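Local coordinates for HydG protein (Carboxydothermus hydrogenoformans, PDB 4RTB), which is a radical SAM maturase of [FeFe]-hydrogenase that binds a [4Fe-4S] cluster and S-adenosylmethionine and serves as a carbon monoxide and cyanide synthase, at residues E90-L102 with I378-C392. Numbering follows the deposited sequence.
Sequences EIYGKRIVLFAPL and IVEVLIDKGFLPSFC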
ATOM      1  N   GLU A  90       6.901 -16.504  -6.766  1.00 84.54           N
ATOM      2  CA  GLU A  90       6.318 -17.742  -6.258  1.00 87.10           C
ATOM      3  C   GLU A  90       4.897 -17.554  -5.734  1.00 87.52           C
ATOM      4  O   GLU A  90       4.049 -18.428  -5.919  1.00 88.10           O
ATOM      5  CB  GLU A  90       7.205 -18.338  -5.159  1.00 91.30           C
ATOM      6  CG  GLU A  90       8.155 -19.422  -5.652  1.00106.25           C
ATOM      7  CD  GLU A  90       9.396 -19.562  -4.787  1.00114.79           C
ATOM      8  OE1 GLU A  90       9.445 -18.938  -3.705  1.00117.03           O
ATOM      9  OE2 GLU A  90      10.326 -20.290  -5.194  1.00117.84           O
ATOM     10  N   ILE A  91       4.628 -16.425  -5.085  1.00 80.35           N
ATOM     11  CA  ILE A  91       3.297 -16.223  -4.512  1.00 80.71           C
ATOM     12  C   ILE A  91       2.367 -15.398  -5.406  1.00 77.85           C
ATOM     13  O   ILE A  91       1.191 -15.732  -5.570  1.00 79.41           O
ATOM     14  CB  ILE A  91       3.382 -15.553  -3.126  1.00 81.85           C
ATOM     15  CG1 ILE A  91       3.968 -16.531  -2.108  1.00 82.89           C
ATOM     16  CG2 ILE A  91       2.006 -15.096  -2.659  1.00 78.30           C
ATOM     17  CD1 ILE A  91       5.252 -16.060  -1.477  1.00 85.15           C
ATOM     18  N   TYR A  92       2.895 -14.333  -5.995  1.00 73.04           N
ATOM     19  CA  TYR A  92       2.057 -13.393  -6.730  1.00 75.30           C
ATOM     20  C   TYR A  92       2.172 -13.535  -8.241  1.00 85.58           C
ATOM     21  O   TYR A  92       1.257 -13.157  -8.976  1.00 92.24           O
ATOM     22  CB  TYR A  92       2.401 -11.961  -6.318  1.00 75.33           C
ATOM     23  CG  TYR A  92       2.074 -11.656  -4.874  1.00 73.69           C
ATOM     24  CD1 TYR A  92       0.809 -11.217  -4.512  1.00 73.33           C
ATOM     25  CD2 TYR A  92       3.026 -11.813  -3.877  1.00 74.77           C
ATOM     26  CE1 TYR A  92       0.502 -10.939  -3.195  1.00 78.09           C
ATOM     27  CE2 TYR A  92       2.729 -11.537  -2.556  1.00 79.15           C
ATOM     28  CZ  TYR A  92       1.465 -11.099  -2.221  1.00 83.29           C
ATOM     29  OH  TYR A  92       1.160 -10.820  -0.908  1.00 92.90           O
ATOM     30  N   GLY A  93       3.293 -14.081  -8.701  1.00 75.59           N
ATOM     31  CA  GLY A  93       3.545 -14.189 -10.124  1.00 64.94           C
ATOM     32  C   GLY A  93       3.866 -12.834 -10.720  1.00 67.44           C
ATOM     33  O   GLY A  93       4.503 -11.998 -10.077  1.00 65.19           O
ATOM     34  N   LYS A  94       3.420 -12.610 -11.950  1.00 75.38           N
ATOM     35  CA  LYS A  94       3.668 -11.346 -12.627  1.00 83.04           C
ATOM     36  C   LYS A  94       2.501 -10.386 -12.414  1.00 82.16           C
ATOM     37  O   LYS A  94       2.295  -9.456 -13.194  1.00 86.08           O
ATOM     38  CB  LYS A  94       3.909 -11.580 -14.120  1.00 85.93           C
ATOM     39  CG  LYS A  94       5.263 -12.202 -14.445  1.00 93.16           C
ATOM     40  CD  LYS A  94       6.393 -11.304 -13.969  1.00 98.31           C
ATOM     41  CE  LYS A  94       7.742 -11.738 -14.518  1.00104.39           C
ATOM     42  NZ  LYS A  94       8.837 -10.884 -13.973  1.00110.20           N
ATOM     43  N   ARG A  95       1.753 -10.608 -11.338  1.00 77.99           N
ATOM     44  CA  ARG A  95       0.520  -9.871 -11.089  1.00 76.21           C
ATOM     45  C   ARG A  95       0.734  -8.594 -10.282  1.00 71.23           C
ATOM     46  O   ARG A  95       1.327  -8.618  -9.202  1.00 74.21           O
ATOM     47  CB  ARG A  95      -0.484 -10.765 -10.365  1.00 75.61           C
ATOM     48  CG  ARG A  95      -1.891 -10.214 -10.337  1.00 80.96           C
ATOM     49  CD  ARG A  95      -2.769 -11.003  -9.389  0.26 86.87           C
ATOM     50  NE  ARG A  95      -2.311 -10.871  -8.010  1.00 92.87           N
ATOM     51  CZ  ARG A  95      -3.091 -10.517  -6.995  1.00 93.60           C
ATOM     52  NH1 ARG A  95      -4.377 -10.264  -7.198  1.00 96.01           N
ATOM     53  NH2 ARG A  95      -2.583 -10.422  -5.775  1.00 94.18           N
ATOM     54  N   ILE A  96       0.241  -7.482 -10.813  1.00 63.13           N
ATOM     55  CA  ILE A  96       0.269  -6.216 -10.093  1.00 65.75           C
ATOM     56  C   ILE A  96      -1.138  -5.615 -10.061  1.00 71.89           C
ATOM     57  O   ILE A  96      -1.787  -5.460 -11.098  1.00 76.27           O
ATOM     58  CB  ILE A  96       1.271  -5.225 -10.725  1.00 67.21           C
ATOM     59  CG1 ILE A  96       1.188  -3.859 -10.038  1.00 65.12           C
ATOM     60  CG2 ILE A  96       1.053  -5.109 -12.234  1.00 54.34           C
ATOM     61  CD1 ILE A  96       1.710  -3.865  -8.620  1.00 67.59           C
ATOM     62  N   VAL A  97      -1.618  -5.304  -8.862  1.00 70.21           N
ATOM     63  CA  VAL A  97      -2.977  -4.805  -8.700  1.00 68.86           C
ATOM     64  C   VAL A  97      -3.003  -3.283  -8.741  1.00 66.66           C
ATOM     65  O   VAL A  97      -2.183  -2.622  -8.103  1.00 66.12           O
ATOM     66  CB  VAL A  97      -3.598  -5.298  -7.387  1.00 67.32           C
ATOM     67  CG1 VAL A  97      -5.060  -4.898  -7.311  1.00 72.14           C
ATOM     68  CG2 VAL A  97      -3.450  -6.807  -7.273  1.00 66.78           C
ATOM     69  N   LEU A  98      -3.945  -2.730  -9.499  1.00 61.87           N
ATOM     70  CA  LEU A  98      -4.034  -1.285  -9.658  1.00 64.72           C
ATOM     71  C   LEU A  98      -5.276  -0.704  -8.984  1.00 72.65           C
ATOM     72  O   LEU A  98      -6.371  -1.275  -9.057  1.00 71.00           O
ATOM     73  CB  LEU A  98      -4.026  -0.910 -11.142  1.00 62.79           C
ATOM     74  CG  LEU A  98      -2.839  -1.401 -11.975  1.00 58.78           C
ATOM     75  CD1 LEU A  98      -2.834  -0.719 -13.334  1.00 55.27           C
ATOM     76  CD2 LEU A  98      -1.516  -1.182 -11.251  1.00 55.39           C
ATOM     77  N   PHE A  99      -5.089   0.432  -8.322  1.00 69.91           N
ATOM     78  CA  PHE A  99      -6.189   1.150  -7.695  1.00 64.30           C
ATOM     79  C   PHE A  99      -5.977   2.650  -7.831  1.00 65.57           C
ATOM     80  O   PHE A  99      -4.871   3.109  -8.125  1.00 61.86           O
ATOM     81  CB  PHE A  99      -6.318   0.769  -6.219  1.00 69.54           C
ATOM     82  CG  PHE A  99      -5.236   1.342  -5.347  1.00 70.96           C
ATOM     83  CD1 PHE A  99      -4.004   0.714  -5.251  1.00 72.84           C
ATOM     84  CD2 PHE A  99      -5.451   2.502  -4.616  1.00 63.15           C
ATOM     85  CE1 PHE A  99      -3.004   1.238  -4.449  1.00 73.14           C
ATOM     86  CE2 PHE A  99      -4.455   3.028  -3.814  1.00 63.46           C
ATOM     87  CZ  PHE A  99      -3.231   2.396  -3.730  1.00 69.01           C
ATOM     88  N   ALA A 100      -7.043   3.410  -7.609  1.00 70.57           N
ATOM     89  CA  ALA A 100      -6.968   4.863  -7.633  1.00 71.72           C
ATOM     90  C   ALA A 100      -7.487   5.443  -6.322  1.00 77.38           C
ATOM     91  O   ALA A 100      -8.555   5.055  -5.840  1.00 78.40           O
ATOM     92  CB  ALA A 100      -7.750   5.419  -8.809  1.00 65.68           C
ATOM     93  N   PRO A 101      -6.718   6.365  -5.728  1.00 80.77           N
ATOM     94  CA  PRO A 101      -7.132   7.025  -4.488  1.00 79.04           C
ATOM     95  C   PRO A 101      -8.126   8.148  -4.747  1.00 74.20           C
ATOM     96  O   PRO A 101      -7.894   8.999  -5.603  1.00 76.76           O
ATOM     97  CB  PRO A 101      -5.818   7.574  -3.929  1.00 78.84           C
ATOM     98  CG  PRO A 101      -4.973   7.801  -5.132  1.00 77.06           C
ATOM     99  CD  PRO A 101      -5.354   6.748  -6.133  1.00 80.73           C
ATOM    100  N   LEU A 102      -9.236   8.137  -4.020  1.00 74.09           N
ATOM    101  CA  LEU A 102     -10.198   9.224  -4.110  1.00 74.40           C
ATOM    102  C   LEU A 102     -10.148  10.064  -2.841  1.00 67.71           C
ATOM    103  O   LEU A 102     -10.552   9.619  -1.764  1.00 66.37           O
ATOM    104  CB  LEU A 102     -11.612   8.691  -4.353  1.00 71.86           C
ATOM    105  CG  LEU A 102     -12.733   9.732  -4.420  1.00 72.60           C
ATOM    106  CD1 LEU A 102     -12.330  10.925  -5.276  1.00 72.06           C
ATOM    107  CD2 LEU A 102     -14.008   9.097  -4.953  1.00 77.07           C
ATOM    108  N   ILE A 378       0.471   3.592 -18.485  1.00 76.05           N
ATOM    109  CA  ILE A 378       1.176   2.772 -17.511  1.00 74.73           C
ATOM    110  C   ILE A 378       0.784   1.304 -17.650  1.00 73.19           C
ATOM    111  O   ILE A 378       1.552   0.422 -17.272  1.00 75.42           O
ATOM    112  CB  ILE A 378       0.921   3.254 -16.058  1.00 75.66           C
ATOM    113  CG1 ILE A 378      -0.141   2.404 -15.360  1.00 79.41           C
ATOM    114  CG2 ILE A 378       0.560   4.731 -16.029  1.00 70.60           C
ATOM    115  CD1 ILE A 378       0.408   1.555 -14.236  1.00 79.00           C
ATOM    116  N   VAL A 379      -0.401   1.040 -18.195  1.00 71.33           N
ATOM    117  CA  VAL A 379      -0.810  -0.336 -18.462  1.00 69.70           C
ATOM    118  C   VAL A 379       0.010  -0.884 -19.622  1.00 75.61           C
ATOM    119  O   VAL A 379       0.446  -2.035 -19.599  1.00 78.63           O
ATOM    120  CB  VAL A 379      -2.316  -0.441 -18.785  0.76 66.83           C
ATOM    121  CG1 VAL A 379      -2.642  -1.784 -19.415  1.00 64.75           C
ATOM    122  CG2 VAL A 379      -3.139  -0.229 -17.527  1.00 66.74           C
ATOM    123  N   GLU A 380       0.213  -0.042 -20.629  1.00 78.40           N
ATOM    124  CA  GLU A 380       1.088  -0.358 -21.751  1.00 76.71           C
ATOM    125  C   GLU A 380       2.486  -0.717 -21.248  1.00 71.35           C
ATOM    126  O   GLU A 380       3.018  -1.794 -21.547  1.00 74.18           O
ATOM    127  CB  GLU A 380       1.150   0.833 -22.707  1.00 78.90           C
ATOM    128  CG  GLU A 380       1.218   0.492 -24.183  1.00 79.42           C
ATOM    129  CD  GLU A 380       0.972   1.713 -25.053  1.00 85.56           C
ATOM    130  OE1 GLU A 380       0.703   2.799 -24.493  1.00 83.76           O
ATOM    131  OE2 GLU A 380       1.042   1.587 -26.293  1.00 94.72           O
ATOM    132  N   VAL A 381       3.068   0.191 -20.468  1.00 65.22           N
ATOM    133  CA  VAL A 381       4.398  -0.021 -19.911  1.00 63.37           C
ATOM    134  C   VAL A 381       4.469  -1.307 -19.089  1.00 70.30           C
ATOM    135  O   VAL A 381       5.399  -2.094 -19.248  1.00 74.43           O
ATOM    136  CB  VAL A 381       4.839   1.165 -19.032  1.00 61.50           C
ATOM    137  CG1 VAL A 381       6.236   0.928 -18.479  1.00 63.95           C
ATOM    138  CG2 VAL A 381       4.792   2.460 -19.828  1.00 55.82           C
ATOM    139  N   LEU A 382       3.483  -1.519 -18.222  1.00 77.83           N
ATOM    140  CA  LEU A 382       3.436  -2.728 -17.405  1.00 76.68           C
ATOM    141  C   LEU A 382       3.403  -3.979 -18.269  1.00 69.97           C
ATOM    142  O   LEU A 382       4.103  -4.955 -17.995  1.00 67.45           O
ATOM    143  CB  LEU A 382       2.218  -2.714 -16.478  1.00 72.28           C
ATOM    144  CG  LEU A 382       2.298  -1.834 -15.231  1.00 74.40           C
ATOM    145  CD1 LEU A 382       1.035  -1.977 -14.397  1.00 74.25           C
ATOM    146  CD2 LEU A 382       3.526  -2.187 -14.416  1.00 75.06           C
ATOM    147  N   ILE A 383       2.591  -3.941 -19.317  1.00 64.76           N
ATOM    148  CA  ILE A 383       2.409  -5.099 -20.170  1.00 69.17           C
ATOM    149  C   ILE A 383       3.684  -5.376 -20.963  1.00 80.36           C
ATOM    150  O   ILE A 383       3.943  -6.516 -21.352  1.00 80.89           O
ATOM    151  CB  ILE A 383       1.200  -4.913 -21.121  1.00 71.17           C
ATOM    152  CG1 ILE A 383       0.397  -6.207 -21.229  1.00 85.03           C
ATOM    153  CG2 ILE A 383       1.633  -4.430 -22.501  1.00 67.36           C
ATOM    154  CD1 ILE A 383      -0.765  -6.105 -22.178  1.00 96.13           C
ATOM    155  N   ASP A 384       4.492  -4.341 -21.180  1.00 83.16           N
ATOM    156  CA  ASP A 384       5.755  -4.528 -21.887  1.00 80.19           C
ATOM    157  C   ASP A 384       6.859  -5.050 -20.966  1.00 76.63           C
ATOM    158  O   ASP A 384       7.779  -5.729 -21.421  1.00 83.01           O
ATOM    159  CB  ASP A 384       6.197  -3.226 -22.557  1.00 86.57           C
ATOM    160  CG  ASP A 384       5.975  -3.244 -24.059  1.00 98.95           C
ATOM    161  OD1 ASP A 384       6.943  -3.515 -24.804  1.00102.46           O
ATOM    162  OD2 ASP A 384       4.832  -2.993 -24.494  1.00 99.91           O
ATOM    163  N   LYS A 385       6.764  -4.740 -19.676  1.00 69.65           N
ATOM    164  CA  LYS A 385       7.730  -5.247 -18.702  1.00 63.71           C
ATOM    165  C   LYS A 385       7.334  -6.647 -18.227  1.00 63.63           C
ATOM    166  O   LYS A 385       7.927  -7.190 -17.291  1.00 64.73           O
ATOM    167  CB  LYS A 385       7.858  -4.292 -17.509  1.00 59.69           C
ATOM    168  CG  LYS A 385       8.140  -2.848 -17.902  1.00 62.29           C
ATOM    169  CD  LYS A 385       9.163  -2.181 -16.991  1.00 66.93           C
ATOM    170  CE  LYS A 385       9.421  -0.739 -17.417  1.00 70.82           C
ATOM    171  NZ  LYS A 385      10.289  -0.007 -16.449  1.00 75.58           N
ATOM    172  N   GLY A 386       6.324  -7.221 -18.879  1.00 57.85           N
ATOM    173  CA  GLY A 386       5.937  -8.600 -18.645  1.00 62.03           C
ATOM    174  C   GLY A 386       4.990  -8.812 -17.481  1.00 71.04           C
ATOM    175  O   GLY A 386       4.801  -9.942 -17.026  1.00 74.19           O
ATOM    176  N   PHE A 387       4.384  -7.728 -17.007  1.00 74.20           N
ATOM    177  CA  PHE A 387       3.521  -7.776 -15.829  1.00 67.58           C
ATOM    178  C   PHE A 387       2.041  -7.928 -16.177  1.00 61.35           C
ATOM    179  O   PHE A 387       1.600  -7.537 -17.259  1.00 59.20           O
ATOM    180  CB  PHE A 387       3.725  -6.520 -14.979  1.00 67.40           C
ATOM    181  CG  PHE A 387       5.073  -6.443 -14.323  1.00 69.49           C
ATOM    182  CD1 PHE A 387       5.748  -5.237 -14.239  1.00 70.56           C
ATOM    183  CD2 PHE A 387       5.661  -7.575 -13.777  1.00 69.41           C
ATOM    184  CE1 PHE A 387       6.990  -5.159 -13.630  1.00 71.67           C
ATOM    185  CE2 PHE A 387       6.903  -7.503 -13.168  1.00 73.02           C
ATOM    186  CZ  PHE A 387       7.567  -6.294 -13.094  1.00 74.02           C
ATOM    187  N   LEU A 388       1.283  -8.497 -15.243  1.00 63.20           N
ATOM    188  CA  LEU A 388      -0.153  -8.699 -15.413  1.00 69.71           C
ATOM    189  C   LEU A 388      -0.937  -7.708 -14.552  1.00 75.21           C
ATOM    190  O   LEU A 388      -1.026  -7.872 -13.333  1.00 72.33           O
ATOM    191  CB  LEU A 388      -0.538 -10.136 -15.046  1.00 67.53           C
ATOM    192  CG  LEU A 388      -1.762 -10.813 -15.677  1.00 67.54           C
ATOM    193  CD1 LEU A 388      -2.498 -11.628 -14.624  1.00 67.42           C
ATOM    194  CD2 LEU A 388      -2.710  -9.826 -16.352  1.00 67.46           C
ATOM    195  N   PRO A 389      -1.505  -6.670 -15.186  1.00 74.16           N
ATOM    196  CA  PRO A 389      -2.324  -5.679 -14.484  1.00 74.47           C
ATOM    197  C   PRO A 389      -3.669  -6.268 -14.088  1.00 76.82           C
ATOM    198  O   PRO A 389      -4.279  -6.974 -14.891  1.00 80.54           O
ATOM    199  CB  PRO A 389      -2.500  -4.560 -15.518  1.00 74.64           C
ATOM    200  CG  PRO A 389      -1.483  -4.838 -16.589  1.00 71.25           C
ATOM    201  CD  PRO A 389      -1.325  -6.321 -16.604  1.00 72.53           C
ATOM    202  N   SER A 390      -4.125  -5.979 -12.874  1.00 73.38           N
ATOM    203  CA  SER A 390      -5.371  -6.555 -12.387  1.00 73.92           C
ATOM    204  C   SER A 390      -6.252  -5.519 -11.708  1.00 79.36           C
ATOM    205  O   SER A 390      -5.788  -4.454 -11.299  1.00 80.14           O
ATOM    206  CB  SER A 390      -5.083  -7.703 -11.424  1.00 72.43           C
ATOM    207  OG  SER A 390      -3.689  -7.904 -11.301  1.00 69.30           O
ATOM    208  N   PHE A 391      -7.534  -5.849 -11.603  1.00 80.30           N
ATOM    209  CA  PHE A 391      -8.529  -4.964 -11.020  1.00 80.08           C
ATOM    210  C   PHE A 391      -9.582  -5.813 -10.309  1.00 89.80           C
ATOM    211  O   PHE A 391     -10.767  -5.732 -10.637  1.00 97.46           O
ATOM    212  CB  PHE A 391      -9.189  -4.093 -12.100  1.00 74.70           C
ATOM    213  CG  PHE A 391      -8.223  -3.502 -13.095  1.00 67.15           C
ATOM    214  CD1 PHE A 391      -7.898  -4.184 -14.258  1.00 75.12           C
ATOM    215  CD2 PHE A 391      -7.657  -2.257 -12.876  1.00 63.36           C
ATOM    216  CE1 PHE A 391      -7.016  -3.641 -15.178  1.00 72.61           C
ATOM    217  CE2 PHE A 391      -6.776  -1.708 -13.793  1.00 70.35           C
ATOM    218  CZ  PHE A 391      -6.455  -2.402 -14.946  1.00 73.39           C
ATOM    219  N   CYS A 392      -9.152  -6.624  -9.343  1.00 90.71           N
ATOM    220  CA  CYS A 392     -10.015  -7.671  -8.792  1.00 93.52           C
ATOM    221  C   CYS A 392     -10.091  -7.729  -7.267  1.00 99.38           C
ATOM    222  O   CYS A 392     -11.191  -7.859  -6.705  1.00110.81           O
ATOM    223  CB  CYS A 392      -9.548  -9.034  -9.301  1.00 96.28           C
ATOM    224  SG  CYS A 392      -7.850  -9.455  -8.836  1.00122.64           S
TER
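The carbonyl oxygen of I96 is gripped twice by a single residue: S390 N donates to it at 3.0 Å, and S390 OG comes from the same face, standing above the carbonyl plane at 3.1 Å. The pair illustrates how a short strand can be added to the first strand of a radical SAM barrel by parallel pairing. Strand 388-390 runs beside strand 95-102, in the register R95 to L388 and V97 to S390. I96 N gives a nearly straight bond to L388 O (2.8 Å), and L98 N one to S390 O. The same edge of the long strand is used further on by strand 148-153, whereas V97 turns its backbone bonds to S342 and M344. Putting an alanine at S390 takes OG away and would probably leave I96 O with the backbone N as its one remaining grip from strand 388-390.

Against the side chains of I96 and L98 packs helix 378-384, directed almost opposite to strand 95-102 (169°) and separated from it by 10.9 Å between axes. The side chains of I96 and L382 cross at about a right angle, CG2 of I96 3.8 Å from L382 CD1. With CG anti to the carbonyl carbon (chi1 -56°), L98 turns its two methyls onto the helix, each to a different residue: CD1 meets I378 CD1 tip to tip, while CD2 meets L382 CD1. The F391 ring comes obliquely against L98 CB and, away from this contact, meets the ring of Y429. Near the start of the strand, K94 CD lies at the edge of the F387 ring, 3.8 Å from CD2. On the face shared by R95 and S390, the arginine chain bends at chi3 (65°); V97 CG2 sits over one face of its guanidinium, toward the rim, and C392 SG lies at the edge, 3.9 Å from NH1.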